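Local coordinates for COBE (Pseudomonas aeruginosa, PDB 2W6K), which takes part in the biosynthesis of cobalamin (vitamin B12) and belongs to the family of the CbiG C-terminal domain, its precise role there being uncertain, at residues 90-93 / 94-97; 78-81 / 82-85. All blocks are in the same frame, centred on the assembly; numbering follows the deposited sequence.

Contact 1. Residues 90-93 / 94-97; sequences SAVA and LRET. With SO4 (sulfate ion), chain C.
Ala93 and Thr97 meet at the closely packed end of a short alpha-helix, 91-97, whose first turn is N-capped by Ser90. Ala93 O is gripped twice by Thr97: the backbone N approaches nearly along the C=O axis at 2.8 Å, while Thr97 OG1 donates from above the carbonyl plane, 2.6 Å from Ala93 O. The hydroxyl gets there because chi1 of 73° sets it between the backbone N and the carbonyl carbon; it is also hydrogen-bonded to Cys99 N. Regular i to i+4 bonds join Leu94, Arg95 and Glu96 to the preceding turn. The outer side is looser: Val92 CG1 lies 4.1 Å from Arg95 NH2 and 4.2 Å from Glu96 CG, and Arg95 bends so that Glu96 CD sits over one face of its guanidinium. Arg95 NE and Glu96 OE2 form a salt bridge of charges alone, the oxygen being well out of the guanidinium plane. At the N-terminal end of the helix a sulfate, probably from the crystallisation liquor, takes hydrogen bonds from Ala91 N, Val92 N and Ser90 OG, as anions commonly do there. Ser90 OG donates to sulfate O2 at 2.8 Å and accepts the capping bond from Ala93 N at 3.1 Å.

Contact 2. Residues 78-81 / 82-85; sequences VLHD and YEPR
Two backbone hydrogen bonds turn the chain where Leu79 and His80 meet Tyr82 and Glu83. Tyr82 N donates to Leu79 O at 3.0 Å, and Glu83 N to His80 O at 3.1 Å, the latter closing a type I beta turn from His80 to Glu83. In both, the donor stands well above the carbonyl plane, by 45° at Leu79 and 61° at His80, as the chain coils more tightly than in an alpha-helix. Beyond the turn, Arg85 N hydrogen-bonds back to Tyr82 O across the 3-10 segment 83-85.

Contacts of side-chain carbons with polar atoms follow the same bend. The Tyr82 ring presents its edge to the helix, with CD2 3.5 Å from Val78 O; chi1 of -66° turns CG away from the carbonyl carbon and brings the ring back beside that turn. On the outer side Glu83 CG reaches His80 ND1 at 3.6 Å, the two side chains crossing at about a right angle. Pro84 CD rests 3.8 Å from Asp81 O.

Polar ends look elsewhere. Tyr82 OH is hydrogen-bonded to Glu112 OE1 and Arg113 NH2, and Glu83 OE1 takes a hydrogen bond from Ser100 N. Leu79 and Tyr82 both pack on Ala109, which sets helix 76-80 and the following turn against helix 102-115.

Overall arrangement
Following the chain from the N terminus, strand 71-74, at one edge of the mixed sheet, leads into helix 76-80. Contact 2 closes the tight turn that follows it, and a loop then runs on to contact 1, which lies wholly within helix 91-97 and its cap. The two are in series, neither nesting nor crossing; their centres lie 14 Å apart, and their nearest atoms, about 5 Å apart, do not touch. Ser100 relates them indirectly, being hydrogen-bonded to Ser90 through its backbone and to a side chain of contact 2. Contact 2 is partly buried against helix 102-115, whereas contact 1 sits at the surface, about 17 Å between its centre and that of the chain.

Contact 1. Residues 90-93 / 94-97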
ATOM      1  N   SER A  90      -1.777 -14.747   0.504  1.00 19.95           N
ATOM      2  CA  SER A  90      -1.210 -15.109  -0.789  1.00 20.39           C
ATOM      3  C   SER A  90      -0.158 -16.193  -0.569  1.00 20.40           C
ATOM      4  O   SER A  90       0.799 -15.997   0.193  1.00 21.51           O
ATOM      5  CB  SER A  90      -0.556 -13.873  -1.437  1.00 20.73           C
ATOM      6  OG  SER A  90       0.312 -14.210  -2.521  1.00 21.28           O
ATOM      7  N   ALA A  91      -0.328 -17.320  -1.259  1.00 20.79           N
ATOM      8  CA  ALA A  91       0.634 -18.416  -1.207  1.00 20.43           C
ATOM      9  C   ALA A  91       2.009 -18.016  -1.750  1.00 20.63           C
ATOM     10  O   ALA A  91       3.029 -18.348  -1.145  1.00 20.70           O
ATOM     11  CB  ALA A  91       0.092 -19.631  -1.966  1.00 20.23           C
ATOM     12  N   VAL A  92       2.036 -17.322  -2.892  1.00 20.28           N
ATOM     13  CA  VAL A  92       3.297 -16.810  -3.457  1.00 20.75           C
ATOM     14  C   VAL A  92       3.998 -15.852  -2.479  1.00 20.90           C
ATOM     15  O   VAL A  92       5.189 -16.029  -2.184  1.00 21.42           O
ATOM     16  CB  VAL A  92       3.079 -16.118  -4.847  1.00 20.47           C
ATOM     17  CG1 VAL A  92       4.359 -15.432  -5.337  1.00 20.89           C
ATOM     18  CG2 VAL A  92       2.553 -17.144  -5.883  1.00 22.09           C
ATOM     19  N   ALA A  93       3.266 -14.855  -1.970  1.00 21.04           N
ATOM     20  CA  ALA A  93       3.851 -13.896  -1.021  1.00 21.35           C
ATOM     21  C   ALA A  93       4.416 -14.627   0.194  1.00 21.45           C
ATOM     22  O   ALA A  93       5.560 -14.390   0.592  1.00 22.45           O
ATOM     23  CB  ALA A  93       2.815 -12.847  -0.576  1.00 20.91           C
ATOM     24  N   LEU A  94       3.626 -15.516   0.777  1.00 22.59           N
ATOM     25  CA  LEU A  94       4.057 -16.188   2.000  1.00 23.35           C
ATOM     26  C   LEU A  94       5.371 -16.948   1.747  1.00 24.08           C
ATOM     27  O   LEU A  94       6.336 -16.804   2.521  1.00 23.80           O
ATOM     28  CB  LEU A  94       2.942 -17.087   2.553  1.00 23.45           C
ATOM     29  CG  LEU A  94       3.017 -17.684   3.976  1.00 24.48           C
ATOM     30  CD1 LEU A  94       3.973 -18.851   4.063  1.00 24.01           C
ATOM     31  CD2 LEU A  94       3.365 -16.651   5.042  1.00 28.53           C
ATOM     32  N   ARG A  95       5.405 -17.707   0.643  1.00 25.11           N
ATOM     33  CA  ARG A  95       6.552 -18.541   0.265  1.00 26.54           C
ATOM     34  C   ARG A  95       7.791 -17.700   0.064  1.00 26.79           C
ATOM     35  O   ARG A  95       8.857 -18.034   0.581  1.00 27.49           O
ATOM     36  CB  ARG A  95       6.276 -19.327  -1.028  1.00 26.46           C
ATOM     37  CG  ARG A  95       7.283 -20.476  -1.292  1.00 28.42           C
ATOM     38  CD  ARG A  95       7.752 -20.616  -2.758  1.00 30.32           C
ATOM     39  NE  ARG A  95       6.980 -19.818  -3.713  1.00 33.65           N
ATOM     40  CZ  ARG A  95       7.284 -19.669  -5.002  1.00 33.69           C
ATOM     41  NH1 ARG A  95       8.347 -20.270  -5.521  0.70 33.99           N
ATOM     42  NH2 ARG A  95       6.523 -18.904  -5.777  0.70 34.14           N
ATOM     43  N   GLU A  96       7.636 -16.597  -0.670  1.00 27.13           N
ATOM     44  CA  GLU A  96       8.763 -15.749  -1.074  1.00 27.04           C
ATOM     45  C   GLU A  96       9.261 -14.766  -0.008  1.00 26.67           C
ATOM     46  O   GLU A  96      10.456 -14.452   0.032  1.00 26.63           O
ATOM     47  CB  GLU A  96       8.408 -14.981  -2.362  1.00 28.00           C
ATOM     48  CG  GLU A  96       8.105 -15.886  -3.560  1.00 29.14           C
ATOM     49  CD  GLU A  96       9.304 -16.726  -3.975  0.70 32.69           C
ATOM     50  OE1 GLU A  96      10.326 -16.146  -4.406  0.70 34.23           O
ATOM     51  OE2 GLU A  96       9.221 -17.968  -3.873  0.70 34.58           O
ATOM     52  N   THR A  97       8.357 -14.288   0.853  1.00 25.57           N
ATOM     53  CA  THR A  97       8.661 -13.135   1.696  1.00 24.71           C
ATOM     54  C   THR A  97       8.483 -13.372   3.198  1.00 24.25           C
ATOM     55  O   THR A  97       9.073 -12.644   4.009  1.00 24.51           O
ATOM     56  CB  THR A  97       7.783 -11.928   1.292  1.00 24.59           C
ATOM     57  OG1 THR A  97       6.439 -12.163   1.722  1.00 23.40           O
ATOM     58  CG2 THR A  97       7.794 -11.723  -0.214  1.00 25.92           C
TER
HETATM   59  S   SO4 C1141      -1.746 -16.468  -4.559  1.00 22.41           S
HETATM   60  O1  SO4 C1141      -2.673 -16.691  -5.665  1.00 24.91           O
HETATM   61  O2  SO4 C1141      -1.569 -15.017  -4.375  1.00 19.61           O
HETATM   62  O3  SO4 C1141      -0.455 -17.098  -4.731  1.00 21.58           O
HETATM   63  O4  SO4 C1141      -2.334 -17.023  -3.335  1.00 22.09           O

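Contact 2. Residues 78-81 / 82-85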
ATOM      1  N   VAL A  78       8.900  -5.897   9.499  1.00 14.56           N
ATOM      2  CA  VAL A  78       7.884  -4.895   9.778  1.00 13.48           C
ATOM      3  C   VAL A  78       6.505  -5.341   9.280  1.00 14.16           C
ATOM      4  O   VAL A  78       5.517  -5.225   9.999  1.00 14.12           O
ATOM      5  CB  VAL A  78       8.221  -3.502   9.167  1.00 14.04           C
ATOM      6  CG1 VAL A  78       7.038  -2.573   9.310  1.00 14.54           C
ATOM      7  CG2 VAL A  78       9.481  -2.896   9.838  1.00 16.43           C
ATOM      8  N   LEU A  79       6.450  -5.825   8.044  1.00 13.70           N
ATOM      9  CA  LEU A  79       5.193  -6.304   7.435  1.00 14.40           C
ATOM     10  C   LEU A  79       4.576  -7.432   8.248  1.00 15.55           C
ATOM     11  O   LEU A  79       3.360  -7.506   8.397  1.00 14.96           O
ATOM     12  CB  LEU A  79       5.431  -6.754   5.986  1.00 14.50           C
ATOM     13  CG  LEU A  79       5.953  -5.645   5.036  1.00 12.77           C
ATOM     14  CD1 LEU A  79       5.645  -5.995   3.578  1.00 14.77           C
ATOM     15  CD2 LEU A  79       5.424  -4.228   5.365  1.00 16.00           C
ATOM     16  N   HIS A  80       5.425  -8.291   8.807  1.00 15.94           N
ATOM     17  CA  HIS A  80       4.961  -9.409   9.631  1.00 17.80           C
ATOM     18  C   HIS A  80       4.092  -8.988  10.822  1.00 17.95           C
ATOM     19  O   HIS A  80       3.166  -9.726  11.211  1.00 18.79           O
ATOM     20  CB  HIS A  80       6.146 -10.233  10.119  1.00 17.81           C
ATOM     21  CG  HIS A  80       5.750 -11.329  11.054  1.00 20.40           C
ATOM     22  ND1 HIS A  80       5.112 -12.467  10.624  1.00 25.34           N
ATOM     23  CD2 HIS A  80       5.870 -11.446  12.397  1.00 24.34           C
ATOM     24  CE1 HIS A  80       4.858 -13.248  11.660  1.00 24.63           C
ATOM     25  NE2 HIS A  80       5.307 -12.651  12.749  1.00 26.42           N
ATOM     26  N   ASP A  81       4.386  -7.821  11.403  1.00 17.55           N
ATOM     27  CA  ASP A  81       3.583  -7.264  12.495  1.00 17.56           C
ATOM     28  C   ASP A  81       2.081  -7.172  12.164  1.00 17.07           C
ATOM     29  O   ASP A  81       1.254  -7.103  13.075  1.00 17.41           O
ATOM     30  CB  ASP A  81       4.087  -5.877  12.885  1.00 18.05           C
ATOM     31  CG  ASP A  81       5.372  -5.908  13.718  1.00 21.69           C
ATOM     32  OD1 ASP A  81       5.743  -6.978  14.253  1.00 23.95           O
ATOM     33  OD2 ASP A  81       5.992  -4.829  13.859  1.00 24.44           O
ATOM     34  N   TYR A  82       1.743  -7.183  10.872  1.00 16.04           N
ATOM     35  CA  TYR A  82       0.364  -6.931  10.403  1.00 15.98           C
ATOM     36  C   TYR A  82      -0.370  -8.200   9.940  1.00 16.30           C
ATOM     37  O   TYR A  82      -1.540  -8.150   9.551  1.00 15.81           O
ATOM     38  CB  TYR A  82       0.377  -5.842   9.305  1.00 15.80           C
ATOM     39  CG  TYR A  82       0.817  -4.498   9.851  1.00 15.45           C
ATOM     40  CD1 TYR A  82      -0.120  -3.606  10.380  1.00 14.44           C
ATOM     41  CD2 TYR A  82       2.169  -4.147   9.899  1.00 14.08           C
ATOM     42  CE1 TYR A  82       0.264  -2.398  10.913  1.00 16.67           C
ATOM     43  CE2 TYR A  82       2.570  -2.938  10.451  1.00 16.18           C
ATOM     44  CZ  TYR A  82       1.608  -2.063  10.941  1.00 16.55           C
ATOM     45  OH  TYR A  82       1.956  -0.844  11.482  1.00 18.48           O
ATOM     46  N   GLU A  83       0.314  -9.340  10.026  1.00 17.03           N
ATOM     47  CA  GLU A  83      -0.265 -10.647   9.730  1.00 19.20           C
ATOM     48  C   GLU A  83      -1.688 -10.862  10.256  1.00 19.75           C
ATOM     49  O   GLU A  83      -2.560 -11.328   9.506  1.00 19.66           O
ATOM     50  CB  GLU A  83       0.634 -11.756  10.285  1.00 20.09           C
ATOM     51  CG  GLU A  83       1.730 -12.211   9.363  1.00 23.81           C
ATOM     52  CD  GLU A  83       1.206 -12.629   7.999  0.80 24.92           C
ATOM     53  OE1 GLU A  83       1.740 -12.118   7.011  0.80 22.33           O
ATOM     54  OE2 GLU A  83       0.268 -13.455   7.931  0.80 29.25           O
ATOM     55  N   PRO A  84      -1.922 -10.587  11.561  1.00 20.51           N
ATOM     56  CA  PRO A  84      -3.239 -10.834  12.154  1.00 20.85           C
ATOM     57  C   PRO A  84      -4.358  -9.980  11.573  1.00 20.55           C
ATOM     58  O   PRO A  84      -5.536 -10.259  11.825  1.00 22.21           O
ATOM     59  CB  PRO A  84      -3.044 -10.438  13.631  1.00 20.93           C
ATOM     60  CG  PRO A  84      -1.589 -10.502  13.868  1.00 21.52           C
ATOM     61  CD  PRO A  84      -0.950 -10.112  12.575  1.00 21.28           C
ATOM     62  N   ARG A  85      -3.986  -8.950  10.812  1.00 19.45           N
ATOM     63  CA  ARG A  85      -4.952  -7.985  10.311  0.50 19.34           C
ATOM     64  C   ARG A  85      -5.204  -8.113   8.821  1.00 18.59           C
ATOM     65  O   ARG A  85      -6.062  -7.443   8.293  1.00 19.41           O
ATOM     66  CB  ARG A  85      -4.508  -6.565  10.644  0.50 18.88           C
ATOM     67  CG  ARG A  85      -4.467  -6.270  12.132  0.50 20.04           C
ATOM     68  CD  ARG A  85      -3.647  -5.038  12.408  0.50 20.17           C
ATOM     69  NE  ARG A  85      -4.351  -3.824  11.989  0.50 20.07           N
ATOM     70  CZ  ARG A  85      -3.864  -2.589  12.092  0.50 19.37           C
ATOM     71  NH1 ARG A  85      -4.589  -1.560  11.679  0.50 19.23           N
ATOM     72  NH2 ARG A  85      -2.662  -2.380  12.604  0.50 19.90           N
TER
HETATM   73  O   HOH W   1      -0.649  -4.526  14.256  1.00 36.27           O